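Local atomic coordinates of adenosine deaminase 1 (Arthrobacter aurescens, PDB entry 3RYS), a protein that probably catalyses the zinc-dependent hydrolytic deamination of adenine to hypoxanthine, releasing ammonium as part of purine salvage. Residues P13-L18 against D291-L296; G24-E29 against T80-A85; T116-V121 against L159-P164; H223-M228 against R255-L260; D232-L237 against I271-C276. All blocks are in the same frame, centred on the assembly; numbering follows the deposited sequence.

Contact 1 of 5, residues P13-L18 against D291-L296; sequences PPVAEL and DNFEQL
Pro-13 lies over one face of the Phe-293 ring while Val-15 meets the far end of the same ring, a contact that closes a (beta/alpha)8 (TIM) barrel by joining its first strand, 15-17, to helix 289-300, which follows the last strand. The pyrrolidine makes a CH-pi contact: Pro-13 CD stands 4.1 Å from the ring centroid, only 10° off the normal, and CG sits nearer the rim, 4.1 Å from Phe-293 CE2. Val-15 approaches from the opposite direction to the phenylalanine side chain, and its CG1 touches Phe-293 CE1 at 3.8 Å, obliquely to the ring. Phe-293 can reach both because its CG is anti to the carbonyl carbon and beside the backbone N (chi1 -85°), which carries the ring out from the helix toward the strand. All three residues are buried, and the interface is wholly apolar. Ala-311 of helix 304-317 touches both Pro-13 and Val-15, while Val-277 of strand 275-277 packs on Phe-293. With an alanine here, Pro-13 would lose its aromatic face and a gap would probably open between the strand and the helix. Val-15 presents a single methyl to the ring: CG1, anti to the carbonyl carbon, lies 3.8 Å from Phe-293 CZ.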
# COMPACT_ATOMS: atom_id res chain seq x y z
N PRO A 13 3.33 -12.17 -12.53
CA PRO A 13 4.65 -12.60 -12.06
C PRO A 13 4.66 -12.75 -10.55
O PRO A 13 3.77 -12.22 -9.89
CB PRO A 13 5.56 -11.41 -12.44
CG PRO A 13 4.68 -10.42 -13.18
CD PRO A 13 3.27 -10.73 -12.79
N PRO A 14 5.65 -13.47 -10.01
CA PRO A 14 5.84 -13.52 -8.56
C PRO A 14 6.33 -12.16 -8.10
O PRO A 14 7.39 -11.73 -8.56
CB PRO A 14 6.95 -14.55 -8.38
CG PRO A 14 7.12 -15.22 -9.70
CD PRO A 14 6.69 -14.23 -10.72
N VAL A 15 5.59 -11.48 -7.23
CA VAL A 15 5.97 -10.13 -6.82
C VAL A 15 5.94 -9.96 -5.31
O VAL A 15 5.50 -10.85 -4.58
CB VAL A 15 5.02 -9.05 -7.40
CG1 VAL A 15 4.94 -9.16 -8.92
CG2 VAL A 15 3.64 -9.18 -6.76
N ALA A 16 6.41 -8.80 -4.87
CA ALA A 16 6.16 -8.36 -3.50
C ALA A 16 5.29 -7.10 -3.55
O ALA A 16 5.58 -6.18 -4.31
CB ALA A 16 7.46 -8.08 -2.79
N GLU A 17 4.21 -7.07 -2.78
CA GLU A 17 3.42 -5.85 -2.67
C GLU A 17 3.88 -5.02 -1.47
O GLU A 17 3.79 -5.45 -0.32
CB GLU A 17 1.92 -6.16 -2.59
CG GLU A 17 1.03 -4.94 -2.82
CD GLU A 17 -0.41 -5.30 -3.19
OE1 GLU A 17 -0.87 -6.40 -2.82
OE2 GLU A 17 -1.07 -4.48 -3.85
N LEU A 18 4.40 -3.83 -1.76
CA LEU A 18 5.00 -2.97 -0.75
C LEU A 18 4.09 -1.80 -0.37
O LEU A 18 4.29 -1.14 0.65
CB LEU A 18 6.34 -2.43 -1.24
CG LEU A 18 7.38 -3.45 -1.70
CD1 LEU A 18 8.66 -2.74 -2.13
CD2 LEU A 18 7.66 -4.46 -0.60
N ASP A 291 -4.17 -7.62 -11.10
CA ASP A 291 -5.07 -6.83 -11.94
C ASP A 291 -4.36 -5.60 -12.47
O ASP A 291 -4.57 -5.20 -13.61
CB ASP A 291 -6.32 -6.43 -11.16
CG ASP A 291 -7.25 -7.61 -10.91
OD1 ASP A 291 -7.57 -8.34 -11.88
OD2 ASP A 291 -7.66 -7.79 -9.74
N ASN A 292 -3.53 -4.98 -11.64
CA ASN A 292 -2.73 -3.84 -12.07
C ASN A 292 -1.80 -4.25 -13.20
O ASN A 292 -1.65 -3.53 -14.19
CB ASN A 292 -1.94 -3.22 -10.92
CG ASN A 292 -2.80 -2.31 -10.04
OD1 ASN A 292 -2.77 -1.09 -10.17
ND2 ASN A 292 -3.57 -2.91 -9.13
N PHE A 293 -1.18 -5.41 -13.07
CA PHE A 293 -0.30 -5.91 -14.12
C PHE A 293 -1.08 -6.18 -15.40
O PHE A 293 -0.68 -5.75 -16.48
CB PHE A 293 0.43 -7.18 -13.67
CG PHE A 293 1.68 -6.92 -12.90
CD1 PHE A 293 1.68 -6.91 -11.51
CD2 PHE A 293 2.87 -6.67 -13.56
CE1 PHE A 293 2.83 -6.67 -10.80
CE2 PHE A 293 4.03 -6.43 -12.85
CZ PHE A 293 4.01 -6.43 -11.47
N GLU A 294 -2.19 -6.90 -15.27
CA GLU A 294 -3.05 -7.22 -16.40
C GLU A 294 -3.37 -5.99 -17.23
O GLU A 294 -3.32 -6.03 -18.47
CB GLU A 294 -4.34 -7.87 -15.93
CG GLU A 294 -5.28 -8.25 -17.06
CD GLU A 294 -6.67 -8.60 -16.57
OE1 GLU A 294 -6.98 -8.31 -15.39
OE2 GLU A 294 -7.45 -9.16 -17.37
N GLN A 295 -3.71 -4.90 -16.56
CA GLN A 295 -4.07 -3.67 -17.25
C GLN A 295 -2.86 -2.98 -17.89
O GLN A 295 -2.97 -2.39 -18.96
CB GLN A 295 -4.81 -2.71 -16.30
CG GLN A 295 -6.17 -3.22 -15.84
CD GLN A 295 -7.12 -3.52 -16.99
OE1 GLN A 295 -6.96 -4.51 -17.70
NE2 GLN A 295 -8.11 -2.66 -17.17
N LEU A 296 -1.71 -3.08 -17.23
CA LEU A 296 -0.47 -2.52 -17.77
C LEU A 296 -0.10 -3.20 -19.08
O LEU A 296 0.36 -2.55 -20.03
CB LEU A 296 0.69 -2.68 -16.78
CG LEU A 296 0.60 -1.81 -15.52
CD1 LEU A 296 1.77 -2.11 -14.60
CD2 LEU A 296 0.54 -0.33 -15.89

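Contact 2 of 5, residues G24-E29 against T80-A85; sequences GTLQPE and TDMTRA
Met-82 reaches out of helix 76-92 against Thr-25 and Leu-26, which lie in the loop between the first barrel strand and helix 28-37. Its CB bond points at that loop, and CB itself comes within 4.3 Å of Leu-26 CD1. CG, anti to the backbone N (chi1 163°), is the atom that meets both partners: Thr-25 CG2 stands 4.1 Å from Met-82 CG on an oblique approach, and Leu-26 CD1 is 4.2 Å from the same CG, the leucine chain crossing the methionine at about a right angle. SD follows CG, and at chi3 (64°) the chain bends, so that CE turns off from Leu-26; the methionine side chain also packs on Ile-22. Thr-25 does more than touch the side chain, since its CG2 also lies 3.6 Å from Met-82 O, a methyl resting against the helix backbone. The contact is buried and made of van der Waals packing. The Thr-25 side chain is about 7 Å from those of His-21, a zinc ligand, and Asp-281, which binds adenine, so the packing lies close to the active site. Beyond Leu-26, Gln-27 takes the N-cap position of helix 28-37. Helix 28-37 itself is joined to helix 76-92 by the salt bridge of Asp-81 with Arg-37, while Thr-83, facing away from the loop, packs against helix 114-125, the next helix round the barrel.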
# COMPACT_ATOMS: atom_id res chain seq x y z
N GLY A 24 -8.15 -0.90 2.85
CA GLY A 24 -8.54 -0.69 1.46
C GLY A 24 -8.78 -2.02 0.78
O GLY A 24 -9.09 -2.09 -0.42
N THR A 25 -8.64 -3.08 1.56
CA THR A 25 -8.83 -4.45 1.14
C THR A 25 -10.27 -4.92 1.39
O THR A 25 -10.69 -5.99 0.93
CB THR A 25 -7.85 -5.33 1.90
OG1 THR A 25 -6.74 -5.63 1.05
CG2 THR A 25 -8.49 -6.62 2.37
N LEU A 26 -11.03 -4.08 2.10
CA LEU A 26 -12.38 -4.40 2.54
C LEU A 26 -13.40 -4.42 1.40
O LEU A 26 -13.82 -3.37 0.91
CB LEU A 26 -12.82 -3.40 3.61
CG LEU A 26 -13.81 -3.90 4.65
CD1 LEU A 26 -13.37 -5.25 5.17
CD2 LEU A 26 -13.90 -2.88 5.79
N GLN A 27 -13.79 -5.62 1.00
CA GLN A 27 -14.74 -5.80 -0.09
C GLN A 27 -16.18 -5.62 0.41
O GLN A 27 -16.49 -5.96 1.55
CB GLN A 27 -14.54 -7.20 -0.69
CG GLN A 27 -14.85 -7.29 -2.16
CD GLN A 27 -13.90 -6.47 -3.02
OE1 GLN A 27 -12.68 -6.67 -2.98
NE2 GLN A 27 -14.46 -5.55 -3.80
N PRO A 28 -17.06 -5.06 -0.44
CA PRO A 28 -18.47 -4.83 -0.08
C PRO A 28 -19.17 -6.05 0.53
O PRO A 28 -20.03 -5.87 1.39
CB PRO A 28 -19.11 -4.46 -1.42
CG PRO A 28 -18.01 -3.77 -2.15
CD PRO A 28 -16.73 -4.48 -1.75
N GLU A 29 -18.82 -7.25 0.09
CA GLU A 29 -19.39 -8.45 0.68
C GLU A 29 -19.01 -8.56 2.16
O GLU A 29 -19.86 -8.80 3.01
CB GLU A 29 -18.96 -9.72 -0.07
CG GLU A 29 -19.40 -9.77 -1.53
CD GLU A 29 -18.62 -8.80 -2.40
OE1 GLU A 29 -17.38 -8.77 -2.29
OE2 GLU A 29 -19.24 -8.06 -3.20
N THR A 80 -8.73 -9.76 11.88
CA THR A 80 -8.17 -11.01 11.41
C THR A 80 -8.81 -11.46 10.10
O THR A 80 -8.13 -11.73 9.12
CB THR A 80 -8.35 -12.13 12.45
OG1 THR A 80 -7.52 -11.87 13.59
CG2 THR A 80 -7.99 -13.48 11.86
N ASP A 81 -10.14 -11.53 10.11
CA ASP A 81 -10.90 -11.89 8.92
C ASP A 81 -10.51 -11.04 7.71
O ASP A 81 -10.30 -11.56 6.62
CB ASP A 81 -12.40 -11.75 9.19
CG ASP A 81 -12.95 -12.90 10.02
OD1 ASP A 81 -12.22 -13.89 10.21
OD2 ASP A 81 -14.11 -12.81 10.47
N MET A 82 -10.42 -9.72 7.91
CA MET A 82 -10.11 -8.81 6.81
C MET A 82 -8.73 -9.07 6.25
O MET A 82 -8.52 -9.05 5.03
CB MET A 82 -10.20 -7.36 7.27
CG MET A 82 -9.52 -6.37 6.34
SD MET A 82 -9.58 -4.69 6.97
CE MET A 82 -8.60 -4.86 8.46
N THR A 83 -7.78 -9.33 7.15
CA THR A 83 -6.39 -9.53 6.77
C THR A 83 -6.24 -10.85 6.01
O THR A 83 -5.51 -10.92 5.02
CB THR A 83 -5.48 -9.54 8.01
OG1 THR A 83 -5.75 -8.39 8.82
CG2 THR A 83 -4.01 -9.54 7.60
N ARG A 84 -6.94 -11.88 6.47
CA ARG A 84 -6.86 -13.19 5.85
C ARG A 84 -7.50 -13.20 4.47
O ARG A 84 -7.06 -13.93 3.58
CB ARG A 84 -7.49 -14.26 6.74
CG ARG A 84 -6.52 -14.79 7.79
CD ARG A 84 -7.19 -15.63 8.87
NE ARG A 84 -6.17 -16.13 9.80
CZ ARG A 84 -6.42 -16.56 11.03
NH1 ARG A 84 -7.66 -16.57 11.50
NH2 ARG A 84 -5.42 -16.99 11.79
N ALA A 85 -8.53 -12.39 4.29
CA ALA A 85 -9.24 -12.33 3.02
C ALA A 85 -8.33 -11.71 1.97
O ALA A 85 -8.41 -12.05 0.79
CB ALA A 85 -10.53 -11.54 3.16

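Contact 3 of 5, residues T116-V121 against L159-P164; sequences TCVNGV and LAMHAP
In the outer helical layer of the TIM barrel, Val-118 of helix 114-125 meets Met-161, Ala-163 and Pro-164, the turn by which helix 148-160 ends and the chain heads for strand 167-171. Val-118 divides its two methyls between them. CG1, anti to the backbone N (chi1 179°), is 3.7 Å from Pro-164 CD and 3.9 Å from Ala-163 CB, so one branch fills the angle between alanine and proline. The other branch and Met-161 reach toward each other tip to tip, Met-161 CE lying 3.9 Å from Val-118 CG2. The bend of the methionine at chi3 sets its methyl against the valine tip, also 4.0 Å from Val-118 CB. A Schellman motif ends helix 148-160: His-162 takes a positive phi of 58°, the chain leaves the helix there, and Ala-163 and Pro-164, which follow, meet Val-118. Only the valine is buried; the proline is exposed, so the packing runs from the interior to the surface. Met-102 of strand 95-102 also touches Val-118, as does Leu-158 of helix 148-160, and helix 114-125 leans on helix 76-92 through Cys-117 and Val-121.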
# COMPACT_ATOMS: atom_id res chain seq x y z
N THR A 116 -6.84 -4.10 20.08
CA THR A 116 -7.79 -4.79 19.20
C THR A 116 -7.36 -4.81 17.73
O THR A 116 -7.34 -5.87 17.11
CB THR A 116 -9.20 -4.18 19.29
OG1 THR A 116 -9.67 -4.26 20.64
CG2 THR A 116 -10.17 -4.93 18.39
N CYS A 117 -7.04 -3.64 17.18
CA CYS A 117 -6.68 -3.58 15.77
C CYS A 117 -5.32 -4.22 15.48
O CYS A 117 -5.17 -4.95 14.50
CB CYS A 117 -6.79 -2.15 15.20
SG CYS A 117 -5.83 -0.85 16.03
N VAL A 118 -4.34 -3.96 16.34
CA VAL A 118 -3.01 -4.57 16.16
C VAL A 118 -3.05 -6.10 16.29
O VAL A 118 -2.55 -6.81 15.42
CB VAL A 118 -1.99 -4.02 17.16
CG1 VAL A 118 -0.64 -4.69 16.96
CG2 VAL A 118 -1.86 -2.51 17.02
N ASN A 119 -3.65 -6.60 17.37
CA ASN A 119 -3.77 -8.04 17.56
C ASN A 119 -4.52 -8.73 16.43
O ASN A 119 -4.13 -9.80 15.98
CB ASN A 119 -4.44 -8.36 18.90
CG ASN A 119 -3.55 -8.04 20.10
OD1 ASN A 119 -2.37 -7.71 19.94
ND2 ASN A 119 -4.11 -8.15 21.30
N GLY A 120 -5.61 -8.10 15.98
CA GLY A 120 -6.42 -8.67 14.92
C GLY A 120 -5.62 -8.95 13.66
O GLY A 120 -5.68 -10.04 13.10
N VAL A 121 -4.87 -7.95 13.22
CA VAL A 121 -4.05 -8.07 12.02
C VAL A 121 -2.87 -9.02 12.25
O VAL A 121 -2.70 -9.98 11.51
CB VAL A 121 -3.52 -6.70 11.56
CG1 VAL A 121 -2.60 -6.86 10.36
CG2 VAL A 121 -4.67 -5.76 11.24
N LEU A 159 4.98 1.18 20.74
CA LEU A 159 6.27 0.78 21.28
C LEU A 159 6.12 0.09 22.63
O LEU A 159 6.57 -1.04 22.81
CB LEU A 159 7.20 1.98 21.41
CG LEU A 159 7.70 2.59 20.10
CD1 LEU A 159 8.77 3.64 20.38
CD2 LEU A 159 8.23 1.51 19.16
N ALA A 160 5.49 0.78 23.57
CA ALA A 160 5.28 0.27 24.92
C ALA A 160 4.65 -1.12 24.94
O ALA A 160 5.04 -1.98 25.73
CB ALA A 160 4.43 1.24 25.73
N MET A 161 3.68 -1.34 24.06
CA MET A 161 2.96 -2.61 24.01
C MET A 161 3.69 -3.63 23.15
O MET A 161 3.24 -4.77 23.00
CB MET A 161 1.53 -2.41 23.50
CG MET A 161 1.43 -1.90 22.07
SD MET A 161 -0.22 -1.28 21.64
CE MET A 161 -0.93 -2.71 20.81
N HIS A 162 4.82 -3.22 22.59
CA HIS A 162 5.60 -4.09 21.72
C HIS A 162 4.78 -4.59 20.53
O HIS A 162 4.76 -5.79 20.24
CB HIS A 162 6.13 -5.29 22.51
CG HIS A 162 7.15 -4.93 23.56
ND1 HIS A 162 6.86 -4.95 24.91
CD2 HIS A 162 8.44 -4.56 23.45
CE1 HIS A 162 7.94 -4.60 25.58
NE2 HIS A 162 8.91 -4.36 24.73
N ALA A 163 4.11 -3.67 19.85
CA ALA A 163 3.35 -4.04 18.66
C ALA A 163 4.30 -4.54 17.58
O ALA A 163 5.35 -3.94 17.36
CB ALA A 163 2.54 -2.86 18.15
N PRO A 164 3.93 -5.65 16.91
CA PRO A 164 4.74 -6.30 15.87
C PRO A 164 4.85 -5.47 14.60
O PRO A 164 4.55 -5.97 13.51
CB PRO A 164 3.96 -7.59 15.57
CG PRO A 164 2.99 -7.75 16.68
CD PRO A 164 2.68 -6.37 17.17

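Contact 4 of 5, residues H223-M228 against R255-L260; sequences HGIRCM and RAVDKL. With ADE (adenine), chain D.
Ile-225 CD1 packs on Ala-256 and Val-257, joining two loops beside the adenine pocket of the barrel. The methyl is 4.3 Å from Ala-256 CB and 4.2 Å from Val-257 CG2; Ile-225 CG1 takes the position between backbone N and carbonyl carbon (chi1 60°), which aims CD1 between the two. This apolar part is largely buried. The solvent side is polar and internal to 255-260: Arg-255 grips Asp-258 end-on. Its NH1 donates to Asp-258 O at 2.9 Å, fairly straight at an N-H...O angle of 159°, and its NH2 forms a salt bridge with Asp-258 OD2 at 3.0 Å, the oxygen offering its anti lone pair. NH2 also reaches Asp-258 O, from the opposite face of the carbonyl plane to NH1. Two residues before Ile-225, His-223 turns the edge of its imidazole to adenine, with N6 near the ring plane, 3.1 Å from NE2; zinc ligands His-19 and His-199 meet the same ring. An alanine in place of His-223 would leave adenine N6 without this ring edge and is likely to open a gap beside those two histidines. The amino group that deamination removes thus lies directly against NE2, consistent with the predicted catalytic importance of His-223.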
# COMPACT_ATOMS: atom_id res chain seq x y z
N HIS A 223 3.70 6.10 -4.05
CA HIS A 223 3.20 6.82 -5.22
C HIS A 223 4.35 7.52 -5.96
O HIS A 223 5.00 6.92 -6.83
CB HIS A 223 2.09 7.81 -4.86
CG HIS A 223 0.80 7.15 -4.46
ND1 HIS A 223 0.07 6.36 -5.33
CD2 HIS A 223 0.11 7.17 -3.30
CE1 HIS A 223 -1.01 5.91 -4.71
NE2 HIS A 223 -1.01 6.39 -3.48
N GLY A 224 4.61 8.78 -5.63
CA GLY A 224 5.74 9.50 -6.18
C GLY A 224 5.63 9.93 -7.63
O GLY A 224 6.60 10.41 -8.21
N ILE A 225 4.45 9.76 -8.23
CA ILE A 225 4.30 10.05 -9.65
C ILE A 225 4.48 11.52 -10.02
O ILE A 225 4.83 11.84 -11.16
CB ILE A 225 2.95 9.55 -10.20
CG1 ILE A 225 1.80 10.24 -9.47
CG2 ILE A 225 2.85 8.04 -10.09
CD1 ILE A 225 0.48 10.16 -10.21
N ARG A 226 4.25 12.42 -9.07
CA ARG A 226 4.39 13.85 -9.36
C ARG A 226 5.85 14.30 -9.38
O ARG A 226 6.14 15.48 -9.62
CB ARG A 226 3.55 14.70 -8.40
CG ARG A 226 2.07 14.67 -8.72
CD ARG A 226 1.34 15.81 -8.05
NE ARG A 226 1.80 17.10 -8.53
CZ ARG A 226 1.52 18.27 -7.95
NH1 ARG A 226 0.78 18.30 -6.85
NH2 ARG A 226 1.98 19.40 -8.47
N CYS A 227 6.76 13.37 -9.14
CA CYS A 227 8.18 13.68 -9.22
C CYS A 227 8.55 14.05 -10.65
O CYS A 227 9.53 14.75 -10.89
CB CYS A 227 9.02 12.48 -8.78
SG CYS A 227 9.04 11.14 -9.99
N MET A 228 7.75 13.58 -11.60
CA MET A 228 8.01 13.83 -13.01
C MET A 228 7.98 15.32 -13.36
O MET A 228 8.41 15.72 -14.44
CB MET A 228 7.02 13.06 -13.88
CG MET A 228 7.14 11.54 -13.81
SD MET A 228 8.58 10.89 -14.68
CE MET A 228 9.84 11.03 -13.42
N ARG A 255 -8.31 10.01 -10.11
CA ARG A 255 -8.22 11.10 -11.07
C ARG A 255 -6.88 11.85 -11.05
O ARG A 255 -6.76 12.93 -11.62
CB ARG A 255 -9.39 12.08 -10.91
CG ARG A 255 -10.74 11.42 -10.68
CD ARG A 255 -11.02 10.27 -11.65
NE ARG A 255 -11.20 10.72 -13.03
CZ ARG A 255 -10.42 10.35 -14.05
NH1 ARG A 255 -9.40 9.53 -13.85
NH2 ARG A 255 -10.66 10.80 -15.27
N ALA A 256 -5.88 11.28 -10.39
CA ALA A 256 -4.53 11.83 -10.46
C ALA A 256 -4.01 11.66 -11.88
O ALA A 256 -3.23 12.48 -12.36
CB ALA A 256 -3.61 11.12 -9.47
N VAL A 257 -4.46 10.60 -12.53
CA VAL A 257 -4.16 10.34 -13.94
C VAL A 257 -5.48 10.13 -14.67
O VAL A 257 -6.36 9.41 -14.20
CB VAL A 257 -3.28 9.08 -14.11
CG1 VAL A 257 -3.15 8.72 -15.58
CG2 VAL A 257 -1.90 9.30 -13.50
N ASP A 258 -5.63 10.77 -15.83
CA ASP A 258 -6.91 10.75 -16.53
C ASP A 258 -7.31 9.34 -16.92
O ASP A 258 -8.32 8.82 -16.44
CB ASP A 258 -6.86 11.65 -17.76
CG ASP A 258 -8.20 11.74 -18.47
OD1 ASP A 258 -8.23 12.20 -19.63
OD2 ASP A 258 -9.22 11.35 -17.86
N LYS A 259 -6.52 8.73 -17.80
CA LYS A 259 -6.74 7.34 -18.20
C LYS A 259 -5.48 6.53 -17.96
O LYS A 259 -4.38 7.08 -17.92
CB LYS A 259 -7.13 7.27 -19.68
CG LYS A 259 -8.50 7.86 -19.99
CD LYS A 259 -8.59 8.33 -21.43
CE LYS A 259 -8.43 7.18 -22.41
NZ LYS A 259 -8.26 7.68 -23.81
N LEU A 260 -5.64 5.23 -17.81
CA LEU A 260 -4.48 4.37 -17.62
C LEU A 260 -3.50 4.54 -18.79
O LEU A 260 -2.29 4.40 -18.61
CB LEU A 260 -4.91 2.91 -17.49
CG LEU A 260 -3.75 1.95 -17.20
CD1 LEU A 260 -3.02 2.39 -15.94
CD2 LEU A 260 -4.23 0.52 -17.08
N9 ADE D . -5.04 6.20 2.58
C8 ADE D . -5.28 4.97 2.01
N7 ADE D . -4.85 4.85 0.78
C5 ADE D . -4.29 6.09 0.51
C6 ADE D . -3.65 6.62 -0.63
N6 ADE D . -3.49 5.93 -1.76
N1 ADE D . -3.21 7.90 -0.57
C2 ADE D . -3.38 8.59 0.57
N3 ADE D . -3.96 8.20 1.71
C4 ADE D . -4.40 6.93 1.61

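Contact 5 of 5, residues D232-L237 against I271-C276; sequences DVVQRL and IGLNVC
Val-234 and Leu-237 of helix 231-240 meet Ile-271 and Leu-273 with no ring on either segment, so no aromatic face or edge takes part; flat groups turn to other partners, the Asn-274 carboxamide bonding Gln-241 O through ND2 and the Arg-236 guanidinium pairing with Asp-214. The contact packs a TIM-barrel helix against the turn that leads from helix 265-270 into the last barrel strand, 275-277. Leu-273 makes the largest share of it. Its CG is anti to the carbonyl carbon and beside the backbone N (chi1 -69°), and the CD2 branch reaches into the helix surface, 3.4 Å from Leu-237 CB and 3.9 Å from Val-234 O. The same CD2 is 4.3 Å from Val-234 CG1. Farther out, Ile-271 crosses Val-234 at about a right angle, its CD1 lying 3.8 Å from Val-234 CG1, a methyl held anti to the valine's own N. Leu-237 and Leu-273 are buried, whereas Val-234 and Ile-271 are partly exposed, so burial falls off toward the outer pair. Gly-272, between Ile-271 and Leu-273, ends helix 265-270 in a Schellman motif with phi 93°, where a side chain would be pressed against the carbonyl O of Ile-271. Asn-274 then centres an inverse gamma turn, Val-275 N donating to Leu-273 O. Met-228 packs on both Val-234 and Leu-273 from the loop before the helix. One water bridges the backbones: it accepts from Asn-274 N at 3.0 Å and gives a weak bond to Leu-237 O at 2.7 Å.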
# COMPACT_ATOMS: atom_id res chain seq x y z
N ASP A 232 15.18 17.59 -11.59
CA ASP A 232 16.28 17.19 -10.76
C ASP A 232 15.96 16.50 -9.47
O ASP A 232 16.83 16.06 -8.78
CB ASP A 232 17.41 18.25 -10.70
CG ASP A 232 16.94 19.64 -10.47
OD1 ASP A 232 16.33 19.91 -9.47
OD2 ASP A 232 17.27 20.51 -11.23
N VAL A 233 14.69 16.38 -9.19
CA VAL A 233 14.11 15.45 -8.22
C VAL A 233 14.12 14.07 -8.85
O VAL A 233 14.57 13.09 -8.25
CB VAL A 233 12.67 15.82 -7.84
CG1 VAL A 233 12.08 14.76 -6.93
CG2 VAL A 233 12.62 17.18 -7.18
N VAL A 234 13.62 13.99 -10.08
CA VAL A 234 13.70 12.77 -10.88
C VAL A 234 15.14 12.29 -10.92
O VAL A 234 15.41 11.10 -10.90
CB VAL A 234 13.24 13.02 -12.33
CG1 VAL A 234 13.39 11.76 -13.16
CG2 VAL A 234 11.80 13.52 -12.36
N GLN A 235 16.06 13.25 -10.97
CA GLN A 235 17.49 12.97 -11.11
C GLN A 235 18.03 12.26 -9.88
O GLN A 235 18.72 11.25 -10.00
CB GLN A 235 18.25 14.28 -11.33
CG GLN A 235 19.22 14.25 -12.49
CD GLN A 235 19.41 15.63 -13.11
OE1 GLN A 235 19.02 15.87 -14.26
NE2 GLN A 235 19.98 16.56 -12.34
N ARG A 236 17.71 12.79 -8.71
CA ARG A 236 18.13 12.17 -7.45
C ARG A 236 17.52 10.79 -7.25
O ARG A 236 18.20 9.86 -6.82
CB ARG A 236 17.76 13.07 -6.27
CG ARG A 236 17.90 12.36 -4.94
CD ARG A 236 17.26 13.15 -3.82
NE ARG A 236 17.51 12.52 -2.53
CZ ARG A 236 17.23 13.09 -1.36
NH1 ARG A 236 16.70 14.30 -1.33
NH2 ARG A 236 17.50 12.45 -0.23
N LEU A 237 16.23 10.66 -7.54
CA LEU A 237 15.55 9.37 -7.45
C LEU A 237 16.32 8.32 -8.23
O LEU A 237 16.72 7.28 -7.70
CB LEU A 237 14.12 9.49 -7.97
CG LEU A 237 13.02 9.84 -6.97
CD1 LEU A 237 13.56 10.52 -5.72
CD2 LEU A 237 11.95 10.70 -7.63
N ILE A 271 13.30 5.52 -17.75
CA ILE A 271 14.33 6.45 -17.30
C ILE A 271 15.07 5.99 -16.05
O ILE A 271 15.89 6.73 -15.51
CB ILE A 271 13.79 7.87 -17.06
CG1 ILE A 271 12.74 7.86 -15.95
CG2 ILE A 271 13.23 8.46 -18.36
CD1 ILE A 271 12.12 9.22 -15.68
N GLY A 272 14.78 4.78 -15.59
CA GLY A 272 15.56 4.16 -14.53
C GLY A 272 15.07 4.37 -13.11
O GLY A 272 15.74 3.95 -12.16
N LEU A 273 13.92 5.02 -12.94
CA LEU A 273 13.32 5.13 -11.61
C LEU A 273 13.05 3.73 -11.08
O LEU A 273 12.52 2.88 -11.80
CB LEU A 273 12.02 5.94 -11.66
CG LEU A 273 12.14 7.44 -11.94
CD1 LEU A 273 10.76 8.06 -12.05
CD2 LEU A 273 12.96 8.12 -10.86
N ASN A 274 13.42 3.49 -9.83
CA ASN A 274 13.24 2.18 -9.21
C ASN A 274 11.79 1.91 -8.81
O ASN A 274 11.46 1.82 -7.62
CB ASN A 274 14.16 2.05 -8.00
CG ASN A 274 14.08 0.69 -7.35
OD1 ASN A 274 13.74 -0.30 -8.01
ND2 ASN A 274 14.38 0.63 -6.06
N VAL A 275 10.92 1.78 -9.80
CA VAL A 275 9.48 1.68 -9.56
C VAL A 275 8.98 0.24 -9.48
O VAL A 275 9.57 -0.67 -10.05
CB VAL A 275 8.68 2.40 -10.65
CG1 VAL A 275 8.80 3.91 -10.51
CG2 VAL A 275 9.13 1.94 -12.03
N CYS A 276 7.88 0.06 -8.76
CA CYS A 276 7.19 -1.22 -8.71
C CYS A 276 5.68 -1.00 -8.72
O CYS A 276 5.20 0.11 -8.50
CB CYS A 276 7.62 -2.03 -7.49
SG CYS A 276 7.20 -1.31 -5.89
O HOH W 1 14.52 5.71 -8.10

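In the fold
The five contacts are spread round one TIM barrel. Contact 1 ties the first strand to the helix after the last, and the other four are nested within the chain it closes. Contacts 2 and 3 follow in series, their centres about 18 Å apart, and meet where helix 76-92 lies beside helix 114-125 through a probable hydrogen bond of Thr-80 OG1 with Gly-120 O. Contacts 4 and 5 alternate along the chain and touch, their centres about 14 Å apart, with Met-228 and Cys-227 against helix 231-240. Contacts 3 and 5, whose centres are about 35 Å apart, lie on opposite sides of the chain's centre. Residues far apart in sequence thus build one barrel whose zinc and adenine site, at the C-terminal ends of the strands, contact 4 reaches directly.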